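Local atomic coordinates of spermidine N(1)-acetyltransferase (Vibrio cholerae serotype O1, PDB entry 7KWJ), a protein that catalyses acetyl transfer from acetyl coenzyme A to the primary amino groups of spermidine and also accepts spermine, so protecting the cell against polyamine toxicity. Residues V59-D62 against N66-G69; D108-F111 against N115-K118. The protein carries 10 engineered substitutions. One frame throughout, in Å; residues are numbered along the deposited sequence.

How the interactions relate
Both contacts lie in the acetyltransferase (GNAT) domain, each where the chain reverses or changes direction over three intervening residues. Interaction 1 comes first along the chain and joins strands 56-61 and 67-77, antiparallel neighbours in the mixed sheet. Interaction 2 follows, at the point where helix 98-113 ends and the chain turns into strand 118-124 of the same sheet. Their centres are 22 Å apart and their nearest atoms about 11 Å, without touching. Helix 98-113 links them: Leu-102 and Phe-98 meet interaction 1, while 108-111 belongs to interaction 2. Interaction 1 touches no other subunit; interaction 2 takes part in the contacts of the dodecamer.

Interaction 1: V59-D62 against N66-G69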
loop_
_atom_site.group_PDB
_atom_site.type_symbol
_atom_site.label_atom_id
_atom_site.label_comp_id
_atom_site.label_asym_id
_atom_site.label_seq_id
_atom_site.Cartn_x
_atom_site.Cartn_y
_atom_site.Cartn_z
ATOM N N VAL B 59 30.636 -7.132 -12.882
ATOM C CA VAL B 59 31.696 -6.133 -12.914
ATOM C C VAL B 59 33.036 -6.851 -12.969
ATOM O O VAL B 59 33.239 -7.874 -12.303
ATOM C CB VAL B 59 31.612 -5.202 -11.690
ATOM C CG1 VAL B 59 32.841 -4.309 -11.615
ATOM C CG2 VAL B 59 30.345 -4.365 -11.748
ATOM N N VAL B 60 33.954 -6.318 -13.769
ATOM C CA VAL B 60 35.291 -6.875 -13.925
ATOM C C VAL B 60 36.270 -5.992 -13.166
ATOM O O VAL B 60 36.253 -4.763 -13.314
ATOM C CB VAL B 60 35.679 -6.983 -15.409
ATOM C CG1 VAL B 60 37.090 -7.539 -15.560
ATOM C CG2 VAL B 60 34.674 -7.853 -16.151
ATOM N N GLU B 61 37.123 -6.613 -12.356
ATOM C CA GLU B 61 38.102 -5.892 -11.559
ATOM C C GLU B 61 39.402 -6.683 -11.526
ATOM O O GLU B 61 39.402 -7.910 -11.641
ATOM C CB GLU B 61 37.592 -5.647 -10.134
ATOM C CG GLU B 61 37.259 -6.918 -9.367
ATOM C CD GLU B 61 36.610 -6.635 -8.025
ATOM O OE1 GLU B 61 36.429 -5.446 -7.688
ATOM O OE2 GLU B 61 36.277 -7.603 -7.309
ATOM N N ASP B 62 40.511 -5.963 -11.370
ATOM C CA ASP B 62 41.829 -6.576 -11.334
ATOM C C ASP B 62 42.197 -6.914 -9.888
ATOM O O ASP B 62 41.371 -6.828 -8.977
ATOM C CB ASP B 62 42.856 -5.652 -11.989
ATOM C CG ASP B 62 42.942 -4.297 -11.315
ATOM O OD1 ASP B 62 42.236 -4.085 -10.306
ATOM O OD2 ASP B 62 43.712 -3.441 -11.796
ATOM N N ASN B 66 40.477 -2.578 -9.308
ATOM C CA ASN B 66 40.240 -1.472 -10.231
ATOM C C ASN B 66 39.219 -1.935 -11.263
ATOM O O ASN B 66 39.536 -2.743 -12.141
ATOM C CB ASN B 66 41.537 -1.031 -10.906
ATOM C CG ASN B 66 42.625 -0.688 -9.911
ATOM O OD1 ASN B 66 43.524 -1.489 -9.659
ATOM N ND2 ASN B 66 42.552 0.509 -9.340
ATOM N N LEU B 67 37.991 -1.427 -11.156
ATOM C CA LEU B 67 36.914 -1.858 -12.039
ATOM C C LEU B 67 37.288 -1.616 -13.497
ATOM O O LEU B 67 37.437 -0.468 -13.926
ATOM C CB LEU B 67 35.614 -1.132 -11.688
ATOM C CG LEU B 67 35.213 -1.186 -10.211
ATOM C CD1 LEU B 67 33.799 -0.662 -10.018
ATOM C CD2 LEU B 67 35.349 -2.598 -9.653
ATOM N N ILE B 68 37.440 -2.697 -14.259
ATOM C CA ILE B 68 37.871 -2.585 -15.650
ATOM C C ILE B 68 36.681 -2.304 -16.561
ATOM O O ILE B 68 36.673 -1.325 -17.316
ATOM C CB ILE B 68 38.614 -3.863 -16.084
ATOM C CG1 ILE B 68 39.882 -4.066 -15.245
ATOM C CG2 ILE B 68 38.954 -3.807 -17.567
ATOM C CD1 ILE B 68 40.920 -2.965 -15.395
ATOM N N GLY B 69 35.673 -3.154 -16.507
ATOM C CA GLY B 69 34.514 -3.016 -17.368
ATOM C C GLY B 69 33.332 -3.787 -16.836
ATOM O O GLY B 69 33.224 -4.044 -15.635
#
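Val-60 is gripped by two backbone bonds to consecutive residues of 66-69. Its N gives a hydrogen bond to Gly-69 O (3.0 Å). Its carbonyl O receives Ile-68 N at 2.6 Å, with Leu-67 CA in a C-H...O contact to the same oxygen. Nearer the turn, Glu-61 CA makes a C-H...O contact with Asn-66 O at 3.5 Å, and the bond from Asp-62 N to that carbonyl is weak. Asp-62 closes the end with its side chain: CG lies between the backbone N and the carbonyl carbon (chi1 59°), which brings OD1 round to accept Asn-66 N on its syn side, somewhat out of the carboxylate plane.

On the face carrying Glu-61 and Leu-67, the two side chains run side by side in the same direction, and Leu-67 CD2 lies 3.6 Å from Glu-61 OE1. The same methyl reaches Val-59 CG1 at 3.6 Å, so one leucine branch serves both residues. Val-60 CG1 comes obliquely to Ile-68 CB at 4.0 Å.

Further out, strand 6-9 flanks the other edge of 56-61: Val-59 and Glu-61 bond through their backbones to Arg-8 and Thr-6, and Leu-7 packs on Val-60. Helix 98-113 brings Leu-102 to Val-60, and the side chain of Ile-68 lies about 4 Å from those of Phe-98 and Ile-89, both acetyl-CoA-binding residues. With Ile-68 and Gly-69 set together against Val-60, and helix-like torsions at Ile-68 (-84°/-55°), the arrangement resembles a classic beta bulge, with Ile-68 as the extra residue, at the start of the second strand of an antiparallel hairpin in the GNAT sheet.

Interaction 2: D108-F111 against N115-K118; sequences DYSF and NLHK
The ring of Phe-111 presents its edge to the chain beyond the helix. CD1 approaches Leu-116 O at 3.1 Å, close to the ring plane, and CE1 lies 3.6 Å from that carbonyl oxygen; Lys-118 N also sits off the edge, 4.2 Å from CE1. Although its CB points away from 115-118, Phe-111 has CG anti to the carbonyl carbon (chi1 -65°), and the ring swings back alongside the departing backbone. Ile-119 and Ile-163 pack on the same ring.

Leu-116 meets the helix through its backbone and its branch. Its N gives Ser-110 O a hydrogen bond of 2.7 Å, nearly straight at 171°, while its CB lies 3.4 Å from that oxygen. The branch then carries CD1 to Ser-110 CB at 4.2 Å, a loose apolar touch. Ser-110 OG turns back to its own helix and bonds to Ala-106 O.

The CB of Asn-115 points away from 108-111. Its amide is held from outside: OD1 by Gln-165 of the same chain, ND2 by Ile-79 O of one neighbouring subunit and Tyr-155 OH of another. Beyond it, Lys-118 NZ bonds to Val-146 O and pairs with Glu-148, both of one neighbouring subunit, and with Glu-142 of its own chain.

The positive phi of Asn-115 (61°) takes the chain out of the helix, and Leu-116 N bonds back to Ser-110 O, six residues earlier. This helix end, closed by a residue in the left-handed region, leads into strand 118-124 and completes the beta-alpha-beta crossover from strand 82-89 over helix 98-113 in the GNAT fold.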
loop_
_atom_site.group_PDB
_atom_site.type_symbol
_atom_site.label_atom_id
_atom_site.label_comp_id
_atom_site.label_asym_id
_atom_site.label_seq_id
_atom_site.Cartn_x
_atom_site.Cartn_y
_atom_site.Cartn_z
ATOM N N ASP B 108 32.439 -19.296 -20.013
ATOM C CA ASP B 108 32.643 -20.362 -19.039
ATOM C C ASP B 108 31.520 -20.375 -18.010
ATOM O O ASP B 108 30.977 -21.434 -17.677
ATOM C CB ASP B 108 34.002 -20.195 -18.357
ATOM C CG ASP B 108 34.438 -21.446 -17.615
ATOM O OD1 ASP B 108 34.767 -22.449 -18.283
ATOM O OD2 ASP B 108 34.453 -21.426 -16.366
ATOM N N TYR B 109 31.155 -19.197 -17.498
ATOM C CA TYR B 109 30.047 -19.113 -16.552
ATOM C C TYR B 109 28.732 -19.517 -17.208
ATOM O O TYR B 109 27.884 -20.157 -16.576
ATOM C CB TYR B 109 29.953 -17.696 -15.987
ATOM C CG TYR B 109 28.693 -17.428 -15.193
ATOM C CD1 TYR B 109 28.609 -17.767 -13.850
ATOM C CD2 TYR B 109 27.589 -16.830 -15.787
ATOM C CE1 TYR B 109 27.460 -17.521 -13.120
ATOM C CE2 TYR B 109 26.435 -16.580 -15.066
ATOM C CZ TYR B 109 26.377 -16.928 -13.733
ATOM O OH TYR B 109 25.230 -16.681 -13.011
ATOM N N SER B 110 28.550 -19.157 -18.480
ATOM C CA SER B 110 27.298 -19.469 -19.161
ATOM C C SER B 110 27.147 -20.968 -19.385
ATOM O O SER B 110 26.048 -21.515 -19.237
ATOM C CB SER B 110 27.228 -18.727 -20.497
ATOM O OG SER B 110 27.347 -17.328 -20.314
ATOM N N PHE B 111 28.239 -21.650 -19.733
ATOM C CA PHE B 111 28.180 -23.040 -20.163
ATOM C C PHE B 111 28.542 -24.042 -19.074
ATOM O O PHE B 111 28.111 -25.198 -19.157
ATOM C CB PHE B 111 29.114 -23.253 -21.361
ATOM C CG PHE B 111 28.705 -22.496 -22.597
ATOM C CD1 PHE B 111 27.376 -22.432 -22.983
ATOM C CD2 PHE B 111 29.652 -21.850 -23.372
ATOM C CE1 PHE B 111 27.001 -21.738 -24.119
ATOM C CE2 PHE B 111 29.283 -21.155 -24.510
ATOM C CZ PHE B 111 27.956 -21.099 -24.883
ATOM N N ASN B 115 24.737 -23.338 -17.212
ATOM C CA ASN B 115 24.255 -24.465 -18.008
ATOM C C ASN B 115 23.384 -23.992 -19.169
ATOM O O ASN B 115 22.337 -24.571 -19.464
ATOM C CB ASN B 115 23.494 -25.466 -17.135
ATOM C CG ASN B 115 23.236 -26.779 -17.847
ATOM O OD1 ASN B 115 23.874 -27.089 -18.852
ATOM N ND2 ASN B 115 22.296 -27.560 -17.326
ATOM N N LEU B 116 23.819 -22.927 -19.835
ATOM C CA LEU B 116 23.118 -22.445 -21.011
ATOM C C LEU B 116 23.573 -23.215 -22.248
ATOM O O LEU B 116 24.651 -23.811 -22.282
ATOM C CB LEU B 116 23.351 -20.946 -21.205
ATOM C CG LEU B 116 22.758 -20.025 -20.137
ATOM C CD1 LEU B 116 23.066 -18.570 -20.465
ATOM C CD2 LEU B 116 21.257 -20.238 -20.002
ATOM N N HIS B 117 22.725 -23.192 -23.274
ATOM C CA HIS B 117 22.960 -23.932 -24.507
ATOM C C HIS B 117 23.504 -23.064 -25.629
ATOM O O HIS B 117 24.285 -23.552 -26.452
ATOM C CB HIS B 117 21.660 -24.591 -24.979
ATOM C CG HIS B 117 21.729 -25.135 -26.372
ATOM N ND1 HIS B 117 22.297 -26.355 -26.668
ATOM C CD2 HIS B 117 21.299 -24.624 -27.551
ATOM C CE1 HIS B 117 22.215 -26.572 -27.969
ATOM N NE2 HIS B 117 21.615 -25.537 -28.527
ATOM N N LYS B 118 23.107 -21.797 -25.682
ATOM C CA LYS B 118 23.507 -20.906 -26.758
ATOM C C LYS B 118 23.719 -19.509 -26.199
ATOM O O LYS B 118 22.930 -19.031 -25.379
ATOM C CB LYS B 118 22.452 -20.876 -27.871
ATOM C CG LYS B 118 22.812 -19.985 -29.047
ATOM C CD LYS B 118 21.735 -20.026 -30.119
ATOM C CE LYS B 118 22.087 -19.129 -31.295
ATOM N NZ LYS B 118 21.032 -19.144 -32.345
#